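PDB 4AIP: Fe-regulated protein B from Neisseria meningitidis, which probably imports iron across the outer membrane as a TonB-dependent transporter, perhaps as siderophore complexes. Local coordinates for residues Pro647-Ala661 with Val681-Lys695. Numbering follows the deposited sequence.
Sequences PNLEIGWRGRYVQKA and VRKGFGVNDVFANWK
Phe691 lies against Gly652, its hydrogen-bonded partner on the neighbouring antiparallel strand. Gly652 CA sits over one face of the ring, 4.2 Å from the centroid of Phe691, in a CH-pi contact. Phe691 CG stands between the backbone N and the carbonyl carbon (chi1 56°), which turns the ring across the glycine. The Arg654 guanidinium lies parallel to this ring, the planes 5° apart. Arg654 NH1 is 3.3 Å from Phe691 CE2, which lies over a face of the guanidinium. Glu650 comes to the ring edge instead, with OE1 4.0 Å from Phe691 CE1.

On the same side of the sheet, both methyls of Val658 meet the far end of the Phe685 ring. On the other side, Leu649 CD1 reaches Trp694 CB at 3.3 Å, and Ile651 CG2 touches Ala692 CB.

Paired backbone N-H...O bonds join the strands from Glu650 with Asn693 to Arg656 with Val687. Val658 N also bonds to Phe685 O; the return bond is less sure. Lys695 N bonds to Asn648 O at 3.0 Å. After a break at Gln659 and Lys660, Ala661 and Arg682 resume the pairing. A water accepts from Arg654 NH1 and donates weakly to Asp689 OD2. At the Asn648 end, another water accepts from Asn648 N and donates to Lys695 O.

Asp689 also forms a salt bridge with Lys90, and Arg656 NH1 bonds to Glu92 O. These partners belong to the plug, so the Arg654, Arg656 and Asp689 side faces the barrel interior. The two strands form an antiparallel pair in the wall of the TonB-dependent barrel. Strand 635-644 flanks 649-658, and strand 702-709 flanks 685-694.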
loop_
_atom_site.group_PDB
_atom_site.type_symbol
_atom_site.label_atom_id
_atom_site.label_comp_id
_atom_site.label_asym_id
_atom_site.label_seq_id
_atom_site.Cartn_x
_atom_site.Cartn_y
_atom_site.Cartn_z
ATOM N N PRO B 647 -23.781 -35.172 0.445
ATOM C CA PRO B 647 -23.685 -33.741 0.143
ATOM C C PRO B 647 -23.041 -33.495 -1.230
ATOM O O PRO B 647 -22.522 -34.438 -1.860
ATOM C CB PRO B 647 -22.780 -33.213 1.261
ATOM C CG PRO B 647 -21.962 -34.408 1.709
ATOM C CD PRO B 647 -22.869 -35.583 1.527
ATOM N N ASN B 648 -23.091 -32.259 -1.709
ATOM C CA ASN B 648 -22.474 -31.942 -3.009
ATOM C C ASN B 648 -20.999 -31.758 -2.770
ATOM O O ASN B 648 -20.564 -30.722 -2.279
ATOM C CB ASN B 648 -23.081 -30.696 -3.613
ATOM C CG ASN B 648 -22.659 -30.470 -5.011
ATOM O OD1 ASN B 648 -21.476 -30.576 -5.361
ATOM N ND2 ASN B 648 -23.610 -30.110 -5.838
ATOM N N LEU B 649 -20.232 -32.794 -3.119
ATOM C CA LEU B 649 -18.853 -32.914 -2.725
ATOM C C LEU B 649 -18.112 -33.818 -3.726
ATOM O O LEU B 649 -18.528 -34.943 -4.024
ATOM C CB LEU B 649 -18.791 -33.489 -1.304
ATOM C CG LEU B 649 -17.452 -33.834 -0.617
ATOM C CD1 LEU B 649 -16.578 -32.586 -0.263
ATOM C CD2 LEU B 649 -17.740 -34.729 0.657
ATOM N N GLU B 650 -17.026 -33.307 -4.271
ATOM C CA GLU B 650 -16.225 -34.111 -5.115
ATOM C C GLU B 650 -14.946 -34.311 -4.352
ATOM O O GLU B 650 -14.369 -33.295 -3.806
ATOM C CB GLU B 650 -15.949 -33.401 -6.462
ATOM C CG GLU B 650 -15.465 -34.346 -7.521
ATOM C CD GLU B 650 -15.385 -33.749 -8.908
ATOM O OE1 GLU B 650 -14.537 -32.844 -9.127
ATOM O OE2 GLU B 650 -16.136 -34.246 -9.784
ATOM N N ILE B 651 -14.517 -35.582 -4.288
ATOM C CA ILE B 651 -13.159 -35.925 -3.866
ATOM C C ILE B 651 -12.477 -36.634 -4.966
ATOM O O ILE B 651 -13.122 -37.386 -5.713
ATOM C CB ILE B 651 -13.076 -36.912 -2.674
ATOM C CG1 ILE B 651 -13.733 -38.265 -3.031
ATOM C CG2 ILE B 651 -13.624 -36.256 -1.390
ATOM C CD1 ILE B 651 -14.431 -38.960 -1.792
ATOM N N GLY B 652 -11.168 -36.483 -5.019
ATOM C CA GLY B 652 -10.423 -37.143 -6.051
ATOM C C GLY B 652 -8.943 -37.035 -5.936
ATOM O O GLY B 652 -8.427 -36.479 -5.004
ATOM N N TRP B 653 -8.255 -37.646 -6.873
ATOM C CA TRP B 653 -6.824 -37.816 -6.807
ATOM C C TRP B 653 -6.359 -37.329 -8.161
ATOM O O TRP B 653 -7.124 -37.418 -9.143
ATOM C CB TRP B 653 -6.469 -39.309 -6.661
ATOM C CG TRP B 653 -5.047 -39.577 -7.157
ATOM C CD1 TRP B 653 -3.895 -39.279 -6.500
ATOM C CD2 TRP B 653 -4.650 -40.091 -8.436
ATOM N NE1 TRP B 653 -2.796 -39.643 -7.257
ATOM C CE2 TRP B 653 -3.233 -40.097 -8.467
ATOM C CE3 TRP B 653 -5.355 -40.583 -9.560
ATOM C CZ2 TRP B 653 -2.502 -40.585 -9.568
ATOM C CZ3 TRP B 653 -4.638 -41.054 -10.653
ATOM C CH2 TRP B 653 -3.223 -41.061 -10.642
ATOM N N ARG B 654 -5.117 -36.863 -8.246
ATOM C CA ARG B 654 -4.614 -36.420 -9.506
ATOM C C ARG B 654 -3.122 -36.647 -9.480
ATOM O O ARG B 654 -2.454 -36.332 -8.491
ATOM C CB ARG B 654 -5.000 -34.938 -9.689
ATOM C CG ARG B 654 -4.130 -34.098 -10.581
ATOM C CD ARG B 654 -4.723 -32.639 -10.762
ATOM N NE ARG B 654 -6.133 -32.629 -11.205
ATOM C CZ ARG B 654 -7.131 -32.086 -10.507
ATOM N NH1 ARG B 654 -6.872 -31.482 -9.360
ATOM N NH2 ARG B 654 -8.397 -32.120 -10.945
ATOM N N GLY B 655 -2.576 -37.181 -10.558
ATOM C CA GLY B 655 -1.126 -37.385 -10.546
ATOM C C GLY B 655 -0.495 -36.929 -11.833
ATOM O O GLY B 655 -1.186 -36.806 -12.838
ATOM N N ARG B 656 0.797 -36.645 -11.779
ATOM C CA ARG B 656 1.534 -36.274 -12.942
ATOM C C ARG B 656 2.893 -36.992 -12.776
ATOM O O ARG B 656 3.515 -36.960 -11.716
ATOM C CB ARG B 656 1.643 -34.731 -13.034
ATOM C CG ARG B 656 2.594 -34.159 -14.151
ATOM C CD ARG B 656 2.722 -32.660 -14.043
ATOM N NE ARG B 656 3.488 -32.035 -15.130
ATOM C CZ ARG B 656 2.966 -31.697 -16.327
ATOM N NH1 ARG B 656 1.697 -32.005 -16.673
ATOM N NH2 ARG B 656 3.720 -31.085 -17.221
ATOM N N TYR B 657 3.305 -37.703 -13.810
ATOM C CA TYR B 657 4.512 -38.457 -13.739
ATOM C C TYR B 657 5.267 -38.075 -14.936
ATOM O O TYR B 657 4.748 -38.241 -16.061
ATOM C CB TYR B 657 4.248 -39.960 -13.746
ATOM C CG TYR B 657 5.540 -40.687 -13.627
ATOM C CD1 TYR B 657 6.236 -40.706 -12.406
ATOM C CD2 TYR B 657 6.130 -41.319 -14.747
ATOM C CE1 TYR B 657 7.496 -41.332 -12.297
ATOM C CE2 TYR B 657 7.368 -41.946 -14.634
ATOM C CZ TYR B 657 8.041 -41.933 -13.422
ATOM O OH TYR B 657 9.254 -42.554 -13.320
ATOM N N VAL B 658 6.459 -37.518 -14.718
ATOM C CA VAL B 658 7.369 -37.232 -15.808
ATOM C C VAL B 658 8.579 -38.169 -15.708
ATOM O O VAL B 658 9.278 -38.206 -14.696
ATOM C CB VAL B 658 7.721 -35.668 -15.973
ATOM C CG1 VAL B 658 7.008 -34.770 -14.977
ATOM C CG2 VAL B 658 9.224 -35.362 -16.043
ATOM N N GLN B 659 8.801 -38.944 -16.761
ATOM C CA GLN B 659 9.937 -39.851 -16.875
ATOM C C GLN B 659 11.278 -39.155 -17.025
ATOM O O GLN B 659 11.384 -37.946 -17.304
ATOM C CB GLN B 659 9.766 -40.748 -18.096
ATOM C CG GLN B 659 8.673 -41.775 -17.924
ATOM C CD GLN B 659 8.388 -42.484 -19.233
ATOM O OE1 GLN B 659 7.241 -42.795 -19.555
ATOM N NE2 GLN B 659 9.432 -42.724 -19.999
ATOM N N LYS B 660 12.301 -39.967 -16.809
ATOM C CA LYS B 660 13.693 -39.563 -16.930
ATOM C C LYS B 660 13.911 -39.083 -18.356
ATOM O O LYS B 660 13.366 -39.660 -19.310
ATOM C CB LYS B 660 14.603 -40.764 -16.651
ATOM C CG LYS B 660 16.078 -40.400 -16.515
ATOM C CD LYS B 660 16.913 -41.522 -17.102
ATOM C CE LYS B 660 18.356 -41.281 -16.813
ATOM N NZ LYS B 660 19.087 -42.595 -16.683
ATOM N N ALA B 661 14.688 -38.015 -18.481
ATOM C CA ALA B 661 14.944 -37.357 -19.770
ATOM C C ALA B 661 16.417 -37.279 -19.893
ATOM O O ALA B 661 17.101 -37.234 -18.849
ATOM C CB ALA B 661 14.353 -35.929 -19.793
ATOM N N VAL B 681 21.246 -34.963 -18.320
ATOM C CA VAL B 681 20.366 -35.998 -17.787
ATOM C C VAL B 681 19.444 -35.261 -16.788
ATOM O O VAL B 681 19.879 -34.316 -16.121
ATOM C CB VAL B 681 21.161 -37.120 -17.023
ATOM C CG1 VAL B 681 20.239 -38.178 -16.490
ATOM C CG2 VAL B 681 22.224 -37.762 -17.906
ATOM N N ARG B 682 18.187 -35.717 -16.679
ATOM C CA ARG B 682 17.264 -35.230 -15.643
ATOM C C ARG B 682 16.365 -36.371 -15.118
ATOM O O ARG B 682 15.841 -37.146 -15.913
ATOM C CB ARG B 682 16.397 -34.022 -16.151
ATOM C CG ARG B 682 17.002 -33.212 -17.376
ATOM C CD ARG B 682 15.935 -32.423 -18.185
ATOM N NE ARG B 682 16.058 -31.048 -17.774
ATOM C CZ ARG B 682 16.562 -30.050 -18.488
ATOM N NH1 ARG B 682 16.946 -30.186 -19.757
ATOM N NH2 ARG B 682 16.644 -28.877 -17.892
ATOM N N LYS B 683 16.182 -36.447 -13.796
ATOM C CA LYS B 683 15.313 -37.464 -13.165
ATOM C C LYS B 683 13.813 -37.357 -13.417
ATOM O O LYS B 683 13.261 -36.239 -13.504
ATOM C CB LYS B 683 15.504 -37.494 -11.646
ATOM C CG LYS B 683 16.848 -37.996 -11.251
ATOM C CD LYS B 683 17.242 -37.402 -9.934
ATOM C CE LYS B 683 17.179 -38.366 -8.783
ATOM N NZ LYS B 683 18.247 -37.888 -7.809
ATOM N N GLY B 684 13.160 -38.518 -13.513
ATOM C CA GLY B 684 11.708 -38.615 -13.388
ATOM C C GLY B 684 11.254 -38.488 -11.943
ATOM O O GLY B 684 12.022 -38.578 -11.014
ATOM N N PHE B 685 9.972 -38.306 -11.765
ATOM C CA PHE B 685 9.380 -38.039 -10.469
ATOM C C PHE B 685 7.922 -38.155 -10.725
ATOM O O PHE B 685 7.455 -37.952 -11.871
ATOM C CB PHE B 685 9.724 -36.620 -9.940
ATOM C CG PHE B 685 9.408 -35.492 -10.907
ATOM C CD1 PHE B 685 10.387 -35.050 -11.832
ATOM C CD2 PHE B 685 8.141 -34.843 -10.870
ATOM C CE1 PHE B 685 10.121 -33.993 -12.749
ATOM C CE2 PHE B 685 7.809 -33.784 -11.783
ATOM C CZ PHE B 685 8.820 -33.353 -12.734
ATOM N N GLY B 686 7.180 -38.487 -9.679
ATOM C CA GLY B 686 5.717 -38.372 -9.744
ATOM C C GLY B 686 5.316 -37.370 -8.699
ATOM O O GLY B 686 5.895 -37.340 -7.631
ATOM N N VAL B 687 4.333 -36.534 -9.009
ATOM C CA VAL B 687 3.653 -35.701 -8.013
ATOM C C VAL B 687 2.186 -36.211 -7.878
ATOM O O VAL B 687 1.490 -36.449 -8.880
ATOM C CB VAL B 687 3.655 -34.212 -8.461
ATOM C CG1 VAL B 687 3.268 -33.309 -7.298
ATOM C CG2 VAL B 687 5.027 -33.770 -8.956
ATOM N N ASN B 688 1.725 -36.361 -6.643
ATOM C CA ASN B 688 0.352 -36.771 -6.385
ATOM C C ASN B 688 -0.387 -35.769 -5.506
ATOM O O ASN B 688 0.137 -35.294 -4.494
ATOM C CB ASN B 688 0.311 -38.131 -5.698
ATOM C CG ASN B 688 0.983 -39.223 -6.514
ATOM O OD1 ASN B 688 2.190 -39.335 -6.504
ATOM N ND2 ASN B 688 0.199 -40.030 -7.209
ATOM N N ASP B 689 -1.641 -35.541 -5.866
ATOM C CA ASP B 689 -2.521 -34.638 -5.157
ATOM C C ASP B 689 -3.846 -35.314 -4.886
ATOM O O ASP B 689 -4.336 -36.069 -5.724
ATOM C CB ASP B 689 -2.816 -33.386 -6.023
ATOM C CG ASP B 689 -1.545 -32.632 -6.499
ATOM O OD1 ASP B 689 -0.567 -32.525 -5.767
ATOM O OD2 ASP B 689 -1.550 -32.036 -7.590
ATOM N N VAL B 690 -4.445 -35.012 -3.752
ATOM C CA VAL B 690 -5.835 -35.320 -3.511
ATOM C C VAL B 690 -6.515 -33.970 -3.224
ATOM O O VAL B 690 -5.868 -33.042 -2.680
ATOM C CB VAL B 690 -6.045 -36.320 -2.262
ATOM C CG1 VAL B 690 -5.363 -37.744 -2.489
ATOM C CG2 VAL B 690 -5.522 -35.710 -0.991
ATOM N N PHE B 691 -7.802 -33.854 -3.570
ATOM C CA PHE B 691 -8.522 -32.571 -3.389
ATOM C C PHE B 691 -9.928 -32.902 -3.086
ATOM O O PHE B 691 -10.375 -34.048 -3.356
ATOM C CB PHE B 691 -8.518 -31.696 -4.666
ATOM C CG PHE B 691 -9.085 -32.416 -5.911
ATOM C CD1 PHE B 691 -10.459 -32.401 -6.201
ATOM C CD2 PHE B 691 -8.221 -33.149 -6.749
ATOM C CE1 PHE B 691 -10.961 -33.110 -7.342
ATOM C CE2 PHE B 691 -8.692 -33.859 -7.886
ATOM C CZ PHE B 691 -10.044 -33.839 -8.200
ATOM N N ALA B 692 -10.643 -31.877 -2.610
ATOM C CA ALA B 692 -12.042 -31.960 -2.376
ATOM C C ALA B 692 -12.667 -30.585 -2.695
ATOM O O ALA B 692 -12.099 -29.540 -2.357
ATOM C CB ALA B 692 -12.261 -32.346 -0.941
ATOM N N ASN B 693 -13.840 -30.596 -3.332
ATOM C CA ASN B 693 -14.661 -29.406 -3.488
ATOM C C ASN B 693 -16.040 -29.622 -2.826
ATOM O O ASN B 693 -16.824 -30.510 -3.220
ATOM C CB ASN B 693 -14.817 -29.074 -4.976
ATOM C CG ASN B 693 -15.931 -28.071 -5.261
ATOM O OD1 ASN B 693 -16.969 -28.427 -5.784
ATOM N ND2 ASN B 693 -15.705 -26.809 -4.931
ATOM N N TRP B 694 -16.342 -28.841 -1.803
ATOM C CA TRP B 694 -17.738 -28.862 -1.348
ATOM C C TRP B 694 -18.535 -27.621 -1.477
ATOM O O TRP B 694 -18.005 -26.500 -1.396
ATOM C CB TRP B 694 -17.982 -29.653 -0.051
ATOM C CG TRP B 694 -18.160 -29.058 1.247
ATOM C CD1 TRP B 694 -17.194 -28.469 2.046
ATOM C CD2 TRP B 694 -19.352 -29.108 2.050
ATOM N NE1 TRP B 694 -17.753 -28.071 3.293
ATOM C CE2 TRP B 694 -19.071 -28.436 3.297
ATOM C CE3 TRP B 694 -20.642 -29.540 1.796
ATOM C CZ2 TRP B 694 -20.003 -28.283 4.300
ATOM C CZ3 TRP B 694 -21.597 -29.382 2.806
ATOM C CH2 TRP B 694 -21.266 -28.749 4.053
ATOM N N LYS B 695 -19.801 -27.862 -1.764
ATOM C CA LYS B 695 -20.697 -26.861 -2.165
ATOM C C LYS B 695 -21.788 -26.985 -1.160
ATOM O O LYS B 695 -22.813 -27.630 -1.442
ATOM C CB LYS B 695 -21.253 -27.158 -3.565
ATOM C CG LYS B 695 -20.331 -26.865 -4.753
ATOM C CD LYS B 695 -21.035 -27.260 -6.032
ATOM C CE LYS B 695 -20.057 -27.347 -7.182
ATOM N NZ LYS B 695 -19.426 -25.998 -7.394
HETATM O O HOH W 1 -24.003 -30.089 -0.321
HETATM O O HOH W 2 -4.710 -30.922 -8.255
#